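Local atomic coordinates of Dna-binding protein RAP1 (Saccharomyces cerevisiae, PDB entry 4BJT), a protein that binds DNA as a repressor and activator of transcription and works at telomeres, its C-terminal domain docking the Rap1-binding module of Rif1. Residues P70-T75 and L145-D150. Sequence-based numbering, arbitrary orientation. Where two conformers were deposited one is given.
Sequences PKIATT and LNMFKD
Pro70 lays the CG corner of its ring over one face of the Phe148 ring, a CH-pi contact in which CG stands 3.6 Å from the ring centroid and 19° off the normal. Slightly offset toward the rim, CG comes closest to Phe148 CD1, at 3.4 Å. Near the plane of the same ring, Ile72 CG2 meets the edge at CD1, and Ala73 CB approaches CE1 obliquely, so three residues of one turn are arranged around a single aromatic. Ile72 also reaches Met147. With CG1 anti to the backbone N (chi1 -163°), its two branches divide the work: CG2 rests 3.9 Å from Met147 CG, while CG1 faces Met147 CE, brought there by an extended thioether chain. With an alanine at Phe148, Pro70 would probably lose its aromatic platform, and a gap would be likely to open under the turn. The polar link is indirect: one water accepts from Ile72 N and donates to Phe148 O, its oxygen lying 3.2 Å from that carbonyl oxygen. Phe82 of helix 80-83 and Thr88 also touch Phe148, and Leu77 touches Met147. The example illustrates how an all-helical domain seats an irregular connection: a type I beta turn, closed by Ala73 N bonding to Pro70 O at 2.9 Å, packs its apolar side chains against the C-terminal end of helix 140-150 in the Rap1 C-terminal domain.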
ATOM      1  N   PRO C  70      -6.889  -0.668  15.429  1.00 19.93           N
ATOM      2  CA  PRO C  70      -7.995  -1.288  14.716  1.00 20.54           C
ATOM      3  C   PRO C  70      -7.973  -2.800  14.849  1.00 21.64           C
ATOM      4  O   PRO C  70      -6.900  -3.365  14.994  1.00 20.46           O
ATOM      5  CB  PRO C  70      -7.787  -0.866  13.258  1.00 22.64           C
ATOM      6  CG  PRO C  70      -6.497  -0.307  13.168  1.00 26.89           C
ATOM      7  CD  PRO C  70      -5.928  -0.022  14.512  1.00 21.23           C
ATOM      8  N   LYS C  71      -9.146  -3.450  14.780  1.00 21.61           N
ATOM      9  CA  LYS C  71      -9.254  -4.909  14.913  1.00 22.14           C
ATOM     10  C   LYS C  71      -8.366  -5.680  13.929  1.00 22.69           C
ATOM     11  O   LYS C  71      -7.787  -6.715  14.279  1.00 23.09           O
ATOM     12  CB  LYS C  71     -10.722  -5.361  14.783  1.00 27.75           C
ATOM     13  CG  LYS C  71     -10.979  -6.800  15.220  1.00 52.07           C
ATOM     14  CD  LYS C  71     -12.401  -7.289  14.880  1.00 73.35           C
ATOM     15  CE  LYS C  71     -13.512  -6.414  15.425  1.00 93.23           C
ATOM     16  NZ  LYS C  71     -14.850  -7.041  15.250  1.00108.87           N
ATOM     17  N   ILE C  72      -8.229  -5.168  12.710  1.00 19.63           N
ATOM     18  CA  ILE C  72      -7.418  -5.845  11.693  1.00 17.87           C
ATOM     19  C   ILE C  72      -5.909  -5.783  12.003  1.00 22.09           C
ATOM     20  O   ILE C  72      -5.137  -6.531  11.402  1.00 22.07           O
ATOM     21  CB  ILE C  72      -7.711  -5.220  10.310  1.00 20.06           C
ATOM     22  CG1 ILE C  72      -7.232  -6.105   9.127  1.00 21.35           C
ATOM     23  CG2 ILE C  72      -7.156  -3.793  10.203  1.00 19.93           C
ATOM     24  CD1 ILE C  72      -7.927  -7.423   8.990  1.00 23.86           C
ATOM     25  N   ALA C  73      -5.492  -4.853  12.887  1.00 18.48           N
ATOM     26  CA  ALA C  73      -4.068  -4.660  13.183  1.00 18.23           C
ATOM     27  C   ALA C  73      -3.645  -5.624  14.258  1.00 21.81           C
ATOM     28  O   ALA C  73      -3.740  -5.324  15.440  1.00 23.83           O
ATOM     29  CB  ALA C  73      -3.792  -3.216  13.610  1.00 18.60           C
ATOM     30  N   THR C  74      -3.230  -6.815  13.856  1.00 18.66           N
ATOM     31  CA  THR C  74      -2.861  -7.874  14.761  1.00 18.54           C
ATOM     32  C   THR C  74      -1.354  -7.928  14.980  1.00 20.02           C
ATOM     33  O   THR C  74      -0.588  -7.362  14.197  1.00 18.63           O
ATOM     34  CB  THR C  74      -3.360  -9.202  14.178  1.00 24.13           C
ATOM     35  OG1 THR C  74      -2.842  -9.303  12.859  1.00 27.95           O
ATOM     36  CG2 THR C  74      -4.866  -9.246  14.064  1.00 23.74           C
ATOM     37  N   THR C  75      -0.929  -8.684  16.013  1.00 18.78           N
ATOM     38  CA  THR C  75       0.505  -8.844  16.323  1.00 17.90           C
ATOM     39  C   THR C  75       1.254  -9.656  15.275  1.00 22.75           C
ATOM     40  O   THR C  75       2.489  -9.629  15.287  1.00 23.41           O
ATOM     41  CB  THR C  75       0.727  -9.387  17.731  1.00 21.37           C
ATOM     42  OG1 THR C  75       0.201 -10.724  17.817  1.00 25.10           O
ATOM     43  CG2 THR C  75       0.137  -8.489  18.807  1.00 19.55           C
ATOM     44  N   LEU C 145      -5.135   3.359   5.678  1.00 15.34           N
ATOM     45  CA  LEU C 145      -6.438   3.937   5.996  1.00 16.25           C
ATOM     46  C   LEU C 145      -7.558   3.024   5.577  1.00 16.91           C
ATOM     47  O   LEU C 145      -8.536   2.875   6.303  1.00 18.78           O
ATOM     48  CB  LEU C 145      -6.630   5.287   5.317  1.00 18.34           C
ATOM     49  CG  LEU C 145      -5.785   6.435   5.861  1.00 22.19           C
ATOM     50  CD1 LEU C 145      -5.737   7.601   4.854  1.00 23.04           C
ATOM     51  CD2 LEU C 145      -6.305   6.902   7.223  1.00 20.00           C
ATOM     52  N   ASN C 146      -7.457   2.443   4.363  1.00 15.99           N
ATOM     53  CA  ASN C 146      -8.523   1.587   3.848  1.00 17.14           C
ATOM     54  C   ASN C 146      -8.536   0.228   4.537  1.00 19.78           C
ATOM     55  O   ASN C 146      -9.600  -0.282   4.856  1.00 19.92           O
ATOM     56  CB  ASN C 146      -8.457   1.498   2.327  1.00 16.07           C
ATOM     57  CG  ASN C 146      -8.924   2.799   1.718  1.00 18.11           C
ATOM     58  OD1 ASN C 146     -10.107   2.983   1.464  1.00 20.09           O
ATOM     59  ND2 ASN C 146      -8.028   3.717   1.523  1.00 17.28           N
ATOM     60  N   MET C 147      -7.371  -0.339   4.829  1.00 17.03           N
ATOM     61  CA  MET C 147      -7.268  -1.575   5.594  1.00 16.45           C
ATOM     62  C   MET C 147      -7.963  -1.407   6.937  1.00 20.03           C
ATOM     63  O   MET C 147      -8.770  -2.238   7.351  1.00 19.74           O
ATOM     64  CB  MET C 147      -5.782  -1.912   5.809  1.00 18.18           C
ATOM     65  CG  MET C 147      -5.550  -3.130   6.724  1.00 20.82           C
ATOM     66  SD  MET C 147      -3.803  -3.135   7.176  1.00 24.14           S
ATOM     67  CE  MET C 147      -3.679  -4.549   8.337  1.00 22.52           C
ATOM     68  N   PHE C 148      -7.636  -0.332   7.626  1.00 18.22           N
ATOM     69  CA  PHE C 148      -8.193  -0.091   8.948  1.00 17.07           C
ATOM     70  C   PHE C 148      -9.676   0.236   8.928  1.00 22.41           C
ATOM     71  O   PHE C 148     -10.413  -0.277   9.780  1.00 23.92           O
ATOM     72  CB  PHE C 148      -7.448   1.039   9.647  1.00 16.78           C
ATOM     73  CG  PHE C 148      -5.964   0.886   9.902  1.00 15.70           C
ATOM     74  CD1 PHE C 148      -5.379  -0.369   9.982  1.00 17.36           C
ATOM     75  CD2 PHE C 148      -5.211   1.970  10.323  1.00 19.93           C
ATOM     76  CE1 PHE C 148      -4.032  -0.505  10.322  1.00 18.53           C
ATOM     77  CE2 PHE C 148      -3.880   1.825  10.665  1.00 20.19           C
ATOM     78  CZ  PHE C 148      -3.318   0.580  10.719  1.00 18.77           C
ATOM     79  N   LYS C 149     -10.122   1.086   7.989  1.00 20.87           N
ATOM     80  CA  LYS C 149     -11.542   1.437   7.925  0.58 21.80           C
ATOM     81  C   LYS C 149     -12.382   0.214   7.559  1.00 28.63           C
ATOM     82  O   LYS C 149     -13.428  -0.006   8.178  1.00 31.26           O
ATOM     83  CB  LYS C 149     -11.780   2.581   6.922  0.58 23.02           C
ATOM     84  CG  LYS C 149     -13.192   3.179   6.973  0.58 27.56           C
ATOM     85  CD  LYS C 149     -13.428   4.206   5.864  0.58 33.00           C
ATOM     86  CE  LYS C 149     -14.872   4.637   5.780  0.58 42.00           C
ATOM     87  NZ  LYS C 149     -15.054   5.767   4.834  0.58 47.83           N
ATOM     88  N   ASP C 150     -11.944  -0.568   6.566  1.00 26.37           N
ATOM     89  CA  ASP C 150     -12.692  -1.723   6.062  1.00 27.79           C
ATOM     90  C   ASP C 150     -12.523  -2.978   6.909  1.00 27.70           C
ATOM     91  O   ASP C 150     -13.257  -3.941   6.681  1.00 27.51           O
ATOM     92  CB  ASP C 150     -12.269  -2.055   4.619  1.00 30.23           C
ATOM     93  CG  ASP C 150     -12.411  -0.970   3.555  1.00 48.46           C
ATOM     94  OD1 ASP C 150     -13.235  -0.050   3.745  1.00 49.44           O
ATOM     95  OD2 ASP C 150     -11.719  -1.074   2.509  1.00 55.84           O
TER
HETATM   96  O   HOH W   1     -10.074  -2.929  11.514  1.00 26.61           O